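Local structure of mite allergen Der p 5 (Dermatophagoides pteronyssinus, 3MQ1) at residues B[25-30]-B[96-101]; B[48-53]-B[86-91]. The protein is a dust mite allergen of unknown biological function that is bound by IgE and self-associates into homodimers and larger oligomers. All coordinates share one frame; numbering follows the deposited sequence.

Contact 1: residues B[25-30]-B[96-101]; sequences EQINHF and ARVKKI
F30 is the main bump on the 25-30 side, and the hollow it fills is framed by V98 and I101. One ring corner, CE2, does most of the touching. I101 CG2 lies 3.8 Å from F30 CE2 and approaches the ring obliquely. The other branch of I101 ends in CD1, which sits at the edge of the F30 ring, in its plane, 3.9 Å from CE2. Both I101 branches reach this corner from the same general direction, CD1 in the ring plane and CG2 to one side of it. V98 CG1 lies across the ring plane from I101 CG2, 4.2 Å from F30 CE2, so the corner sits between V98 and I101. The F30 ring reaches across because its CG is anti to the backbone N (chi1 172°). I101 comes after the end of helix 71-99, where K100 has already left helical geometry. The chain turns there and brings I101 to the CE2 corner of the ring.

These segments join helix 4-32 to the C-terminal end of helix 71-99 in an all-helical chain of three long helices. Helix 36-63 backs the same site: M38, K39 and I42 touch the F30 side chain.

One turn before F30, I27 makes a smaller bump. Its CG2 methyl rests 3.9 Å from V98 CG2, and the two side chains cross at about a right angle. V98 thus gives one methyl to each partner, CG1 to F30 and CG2 to I27. R97 lies at the more exposed side of the contact. Its chain bends at chi3 (69°) and brings NH2 to 3.6 Å from I27 CG2. The same NH2 forms salt bridges with E94 and E31, which hold the guanidinium beside the I27 methyl.

Contact 2: residues B[48-53]-B[86-91]; sequences TIIAMI and ILERDL
I49 meets L91 through its CG2 methyl, which lies 3.7 Å from L91 CD1. The two side chains cross at about a right angle. The helices themselves run nearly antiparallel, at 152°, with their local axes 9.9 Å apart.

I50 comes next and faces two partners. Its CG1 lies 4.1 Å from L91 CB, and the two side chains slide past each other in opposite directions. Its CG2 branch, anti to the backbone N, points to the carboxylate of E88. The E88 chain is extended and crosses I50 at about a right angle.

I53, one turn on from I49, pushes its CD1 in among three residues of 86-91. I53 CD1 is 3.6 Å from L91 CD1 and 3.7 Å from L87 CG. E88 CB closes the third side, also 3.7 Å from I53 CD1. L91 CD1 is thus shared between I49 and I53.

This is antiparallel packing of helix 36-63 on helix 71-99 near the middle of the chain. The second subunit packs close by, with its R66 on T48 and A51 and its L5 on D90.

E88 has an apolar stem and a charged end. The stem packs on I50 and I53, while OE1 makes a salt bridge to R57. D54 lies close to OE2, so R57 probably offsets some repulsion between the two acids. E88 is central to the contact, so its carboxylate lies against isoleucine methyls, and the R57 salt bridge probably lowers the cost of placing a charge there.

How the contacts relate
Both contacts use helix 71-99, but with different partners. Contact 1 pairs its C-terminal end with helix 4-32. Contact 2 pairs its middle with helix 36-63 and is nested inside the chain loop that contact 1 closes. The centre of contact 2 is about 4 Å from the centre of the chain, that of contact 1 about 17 Å. Yet contact 1 has more buried residues, three of five, while contact 2 is only partly buried. Aliphatic packing dominates contact 2; contact 1 adds an aromatic ring. The charged R97 of contact 1 is peripheral and exposed; E88 of contact 2 lies in the middle of the packing. Segments 96-101 and 86-91 both belong to an IgE-binding epitope region.

Contact 1: residues B[25-30]-B[96-101]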
loop_
_atom_site.group_PDB
_atom_site.type_symbol
_atom_site.label_atom_id
_atom_site.label_comp_id
_atom_site.label_asym_id
_atom_site.label_seq_id
_atom_site.Cartn_x
_atom_site.Cartn_y
_atom_site.Cartn_z
ATOM N N GLU B 25 -2.178 -24.672 -27.653
ATOM C CA GLU B 25 -2.292 -26.036 -28.155
ATOM C C GLU B 25 -1.510 -26.206 -29.453
ATOM O O GLU B 25 -0.893 -27.246 -29.685
ATOM C CB GLU B 25 -3.760 -26.413 -28.359
ATOM C CG GLU B 25 -4.626 -26.218 -27.123
ATOM C CD GLU B 25 -4.120 -26.999 -25.924
ATOM O OE1 GLU B 25 -3.442 -28.030 -26.123
ATOM O OE2 GLU B 25 -4.406 -26.586 -24.782
ATOM N N GLN B 26 -1.538 -25.178 -30.295
ATOM C CA GLN B 26 -0.762 -25.177 -31.530
ATOM C C GLN B 26 0.718 -25.370 -31.223
ATOM O O GLN B 26 1.398 -26.169 -31.866
ATOM C CB GLN B 26 -0.969 -23.868 -32.294
ATOM C CG GLN B 26 -2.361 -23.694 -32.876
ATOM C CD GLN B 26 -2.576 -22.312 -33.461
ATOM O OE1 GLN B 26 -2.150 -21.311 -32.885
ATOM N NE2 GLN B 26 -3.244 -22.250 -34.607
ATOM N N ILE B 27 1.207 -24.628 -30.234
ATOM C CA ILE B 27 2.600 -24.724 -29.816
ATOM C C ILE B 27 2.918 -26.127 -29.309
ATOM O O ILE B 27 3.989 -26.669 -29.581
ATOM C CB ILE B 27 2.927 -23.699 -28.714
ATOM C CG1 ILE B 27 2.591 -22.283 -29.189
ATOM C CG2 ILE B 27 4.389 -23.796 -28.308
ATOM C CD1 ILE B 27 2.857 -21.211 -28.155
ATOM N N ASN B 28 1.978 -26.709 -28.571
ATOM C CA ASN B 28 2.144 -28.058 -28.039
ATOM C C ASN B 28 2.328 -29.093 -29.143
ATOM O O ASN B 28 3.362 -29.756 -29.219
ATOM C CB ASN B 28 0.953 -28.438 -27.157
ATOM C CG ASN B 28 0.848 -27.576 -25.915
ATOM O OD1 ASN B 28 1.696 -26.718 -25.667
ATOM N ND2 ASN B 28 -0.194 -27.802 -25.124
ATOM N N HIS B 29 1.319 -29.225 -29.998
ATOM C CA HIS B 29 1.367 -30.174 -31.105
ATOM C C HIS B 29 2.586 -29.940 -31.990
ATOM O O HIS B 29 3.152 -30.883 -32.544
ATOM C CB HIS B 29 0.089 -30.090 -31.942
ATOM C CG HIS B 29 0.140 -30.895 -33.202
ATOM N ND1 HIS B 29 -0.068 -32.258 -33.226
ATOM C CD2 HIS B 29 0.375 -30.528 -34.485
ATOM C CE1 HIS B 29 0.037 -32.696 -34.467
ATOM N NE2 HIS B 29 0.305 -31.667 -35.251
ATOM N N PHE B 30 2.985 -28.679 -32.121
ATOM C CA PHE B 30 4.149 -28.326 -32.924
ATOM C C PHE B 30 5.394 -29.061 -32.441
ATOM O O PHE B 30 6.153 -29.607 -33.241
ATOM C CB PHE B 30 4.385 -26.814 -32.893
ATOM C CG PHE B 30 5.667 -26.386 -33.546
ATOM C CD1 PHE B 30 5.734 -26.193 -34.916
ATOM C CD2 PHE B 30 6.808 -26.176 -32.789
ATOM C CE1 PHE B 30 6.914 -25.801 -35.519
ATOM C CE2 PHE B 30 7.991 -25.783 -33.386
ATOM C CZ PHE B 30 8.044 -25.595 -34.752
ATOM N N ALA B 96 10.214 -16.884 -29.209
ATOM C CA ALA B 96 11.645 -17.135 -29.310
ATOM C C ALA B 96 11.947 -18.607 -29.058
ATOM O O ALA B 96 12.715 -19.228 -29.793
ATOM C CB ALA B 96 12.409 -16.258 -28.331
ATOM N N ARG B 97 11.336 -19.159 -28.014
ATOM C CA ARG B 97 11.510 -20.567 -27.681
ATOM C C ARG B 97 10.996 -21.448 -28.813
ATOM O O ARG B 97 11.546 -22.514 -29.085
ATOM C CB ARG B 97 10.779 -20.906 -26.381
ATOM C CG ARG B 97 11.075 -22.299 -25.847
ATOM C CD ARG B 97 10.166 -22.654 -24.680
ATOM N NE ARG B 97 8.782 -22.842 -25.103
ATOM C CZ ARG B 97 8.273 -24.006 -25.493
ATOM N NH1 ARG B 97 9.035 -25.091 -25.515
ATOM N NH2 ARG B 97 7.001 -24.087 -25.862
ATOM N N VAL B 98 9.934 -20.991 -29.470
ATOM C CA VAL B 98 9.345 -21.722 -30.585
ATOM C C VAL B 98 10.269 -21.718 -31.798
ATOM O O VAL B 98 10.429 -22.736 -32.472
ATOM C CB VAL B 98 7.980 -21.129 -30.988
ATOM C CG1 VAL B 98 7.456 -21.805 -32.246
ATOM C CG2 VAL B 98 6.984 -21.265 -29.846
ATOM N N LYS B 99 10.877 -20.568 -32.069
ATOM C CA LYS B 99 11.776 -20.428 -33.209
ATOM C C LYS B 99 13.043 -21.260 -33.036
ATOM O O LYS B 99 13.537 -21.857 -33.993
ATOM C CB LYS B 99 12.141 -18.958 -33.432
ATOM C CG LYS B 99 10.972 -18.083 -33.855
ATOM C CD LYS B 99 11.425 -16.656 -34.121
ATOM C CE LYS B 99 10.270 -15.786 -34.587
ATOM N NZ LYS B 99 10.706 -14.389 -34.864
ATOM N N LYS B 100 13.565 -21.297 -31.814
ATOM C CA LYS B 100 14.795 -22.029 -31.531
ATOM C C LYS B 100 14.549 -23.529 -31.404
ATOM O O LYS B 100 15.316 -24.240 -30.753
ATOM C CB LYS B 100 15.464 -21.492 -30.263
ATOM C CG LYS B 100 14.636 -21.664 -29.001
ATOM C CD LYS B 100 15.370 -21.126 -27.782
ATOM N N ILE B 101 13.478 -24.006 -32.027
ATOM C CA ILE B 101 13.165 -25.430 -32.034
ATOM C C ILE B 101 13.569 -26.071 -33.357
ATOM O O ILE B 101 13.149 -25.630 -34.427
ATOM C CB ILE B 101 11.667 -25.687 -31.778
ATOM C CG1 ILE B 101 11.319 -25.390 -30.320
ATOM C CG2 ILE B 101 11.306 -27.124 -32.121
ATOM C CD1 ILE B 101 9.885 -25.710 -29.956
#

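Contact 2: residues B[48-53]-B[86-91]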
loop_
_atom_site.group_PDB
_atom_site.type_symbol
_atom_site.label_atom_id
_atom_site.label_comp_id
_atom_site.label_asym_id
_atom_site.label_seq_id
_atom_site.Cartn_x
_atom_site.Cartn_y
_atom_site.Cartn_z
ATOM N N THR B 48 0.878 -11.142 -35.365
ATOM C CA THR B 48 -0.320 -10.322 -35.512
ATOM C C THR B 48 -0.861 -9.893 -34.153
ATOM O O THR B 48 -1.199 -8.726 -33.949
ATOM C CB THR B 48 -1.422 -11.067 -36.283
ATOM O OG1 THR B 48 -0.915 -11.503 -37.550
ATOM C CG2 THR B 48 -2.621 -10.159 -36.508
ATOM N N ILE B 49 -0.940 -10.843 -33.228
ATOM C CA ILE B 49 -1.404 -10.560 -31.876
ATOM C C ILE B 49 -0.549 -9.481 -31.221
ATOM O O ILE B 49 -1.070 -8.540 -30.624
ATOM C CB ILE B 49 -1.377 -11.824 -30.997
ATOM C CG1 ILE B 49 -2.246 -12.921 -31.614
ATOM C CG2 ILE B 49 -1.841 -11.500 -29.585
ATOM C CD1 ILE B 49 -2.277 -14.199 -30.806
ATOM N N ILE B 50 0.768 -9.625 -31.337
ATOM C CA ILE B 50 1.695 -8.648 -30.779
ATOM C C ILE B 50 1.438 -7.264 -31.363
ATOM O O ILE B 50 1.429 -6.266 -30.640
ATOM C CB ILE B 50 3.160 -9.043 -31.035
ATOM C CG1 ILE B 50 3.517 -10.310 -30.253
ATOM C CG2 ILE B 50 4.094 -7.909 -30.647
ATOM C CD1 ILE B 50 4.921 -10.811 -30.510
ATOM N N ALA B 51 1.229 -7.212 -32.674
ATOM C CA ALA B 51 0.940 -5.955 -33.355
ATOM C C ALA B 51 -0.324 -5.316 -32.793
ATOM O O ALA B 51 -0.388 -4.099 -32.616
ATOM C CB ALA B 51 0.801 -6.183 -34.851
ATOM N N MET B 52 -1.327 -6.143 -32.515
ATOM C CA MET B 52 -2.571 -5.663 -31.924
ATOM C C MET B 52 -2.312 -5.004 -30.575
ATOM O O MET B 52 -2.735 -3.874 -30.336
ATOM C CB MET B 52 -3.570 -6.810 -31.761
ATOM C CG MET B 52 -4.684 -6.514 -30.769
ATOM S SD MET B 52 -5.957 -7.790 -30.729
ATOM C CE MET B 52 -6.711 -7.556 -32.337
ATOM N N ILE B 53 -1.614 -5.719 -29.699
ATOM C CA ILE B 53 -1.279 -5.204 -28.378
ATOM C C ILE B 53 -0.546 -3.872 -28.479
ATOM O O ILE B 53 -0.773 -2.964 -27.680
ATOM C CB ILE B 53 -0.409 -6.199 -27.590
ATOM C CG1 ILE B 53 -1.124 -7.545 -27.461
ATOM C CG2 ILE B 53 -0.067 -5.637 -26.220
ATOM C CD1 ILE B 53 -0.348 -8.570 -26.665
ATOM N N ILE B 86 2.299 -7.550 -20.032
ATOM C CA ILE B 86 2.554 -8.920 -19.602
ATOM C C ILE B 86 2.259 -9.924 -20.712
ATOM O O ILE B 86 3.091 -10.775 -21.028
ATOM C CB ILE B 86 1.725 -9.287 -18.357
ATOM C CG1 ILE B 86 2.123 -8.404 -17.174
ATOM C CG2 ILE B 86 1.908 -10.757 -18.009
ATOM C CD1 ILE B 86 1.390 -8.732 -15.891
ATOM N N LEU B 87 1.071 -9.819 -21.297
ATOM C CA LEU B 87 0.668 -10.707 -22.381
ATOM C C LEU B 87 1.702 -10.713 -23.501
ATOM O O LEU B 87 2.184 -11.769 -23.907
ATOM C CB LEU B 87 -0.698 -10.294 -22.932
ATOM C CG LEU B 87 -1.210 -11.088 -24.136
ATOM C CD1 LEU B 87 -1.222 -12.578 -23.832
ATOM C CD2 LEU B 87 -2.592 -10.607 -24.549
ATOM N N GLU B 88 2.039 -9.526 -23.994
ATOM C CA GLU B 88 3.006 -9.394 -25.076
ATOM C C GLU B 88 4.378 -9.911 -24.656
ATOM O O GLU B 88 5.099 -10.503 -25.459
ATOM C CB GLU B 88 3.111 -7.936 -25.527
ATOM C CG GLU B 88 3.986 -7.731 -26.752
ATOM C CD GLU B 88 4.147 -6.270 -27.113
ATOM O OE1 GLU B 88 4.002 -5.416 -26.215
ATOM O OE2 GLU B 88 4.422 -5.974 -28.295
ATOM N N ARG B 89 4.732 -9.683 -23.395
ATOM C CA ARG B 89 6.009 -10.139 -22.861
ATOM C C ARG B 89 6.169 -11.644 -23.042
ATOM O O ARG B 89 7.162 -12.109 -23.601
ATOM C CB ARG B 89 6.136 -9.771 -21.381
ATOM C CG ARG B 89 7.424 -10.247 -20.729
ATOM C CD ARG B 89 7.488 -9.839 -19.265
ATOM N NE ARG B 89 7.404 -8.391 -19.100
ATOM C CZ ARG B 89 7.444 -7.769 -17.925
ATOM N NH1 ARG B 89 7.567 -8.467 -16.804
ATOM N NH2 ARG B 89 7.360 -6.447 -17.870
ATOM N N ASP B 90 5.187 -12.401 -22.565
ATOM C CA ASP B 90 5.212 -13.852 -22.688
ATOM C C ASP B 90 5.168 -14.280 -24.151
ATOM O O ASP B 90 5.794 -15.265 -24.536
ATOM C CB ASP B 90 4.049 -14.479 -21.917
ATOM C CG ASP B 90 4.146 -14.239 -20.422
ATOM O OD1 ASP B 90 5.170 -13.684 -19.974
ATOM O OD2 ASP B 90 3.198 -14.608 -19.697
ATOM N N LEU B 91 4.426 -13.530 -24.960
ATOM C CA LEU B 91 4.335 -13.807 -26.389
ATOM C C LEU B 91 5.704 -13.724 -27.051
ATOM O O LEU B 91 6.127 -14.649 -27.744
ATOM C CB LEU B 91 3.372 -12.830 -27.065
ATOM C CG LEU B 91 1.890 -12.959 -26.707
ATOM C CD1 LEU B 91 1.091 -11.818 -27.315
ATOM C CD2 LEU B 91 1.343 -14.305 -27.160
#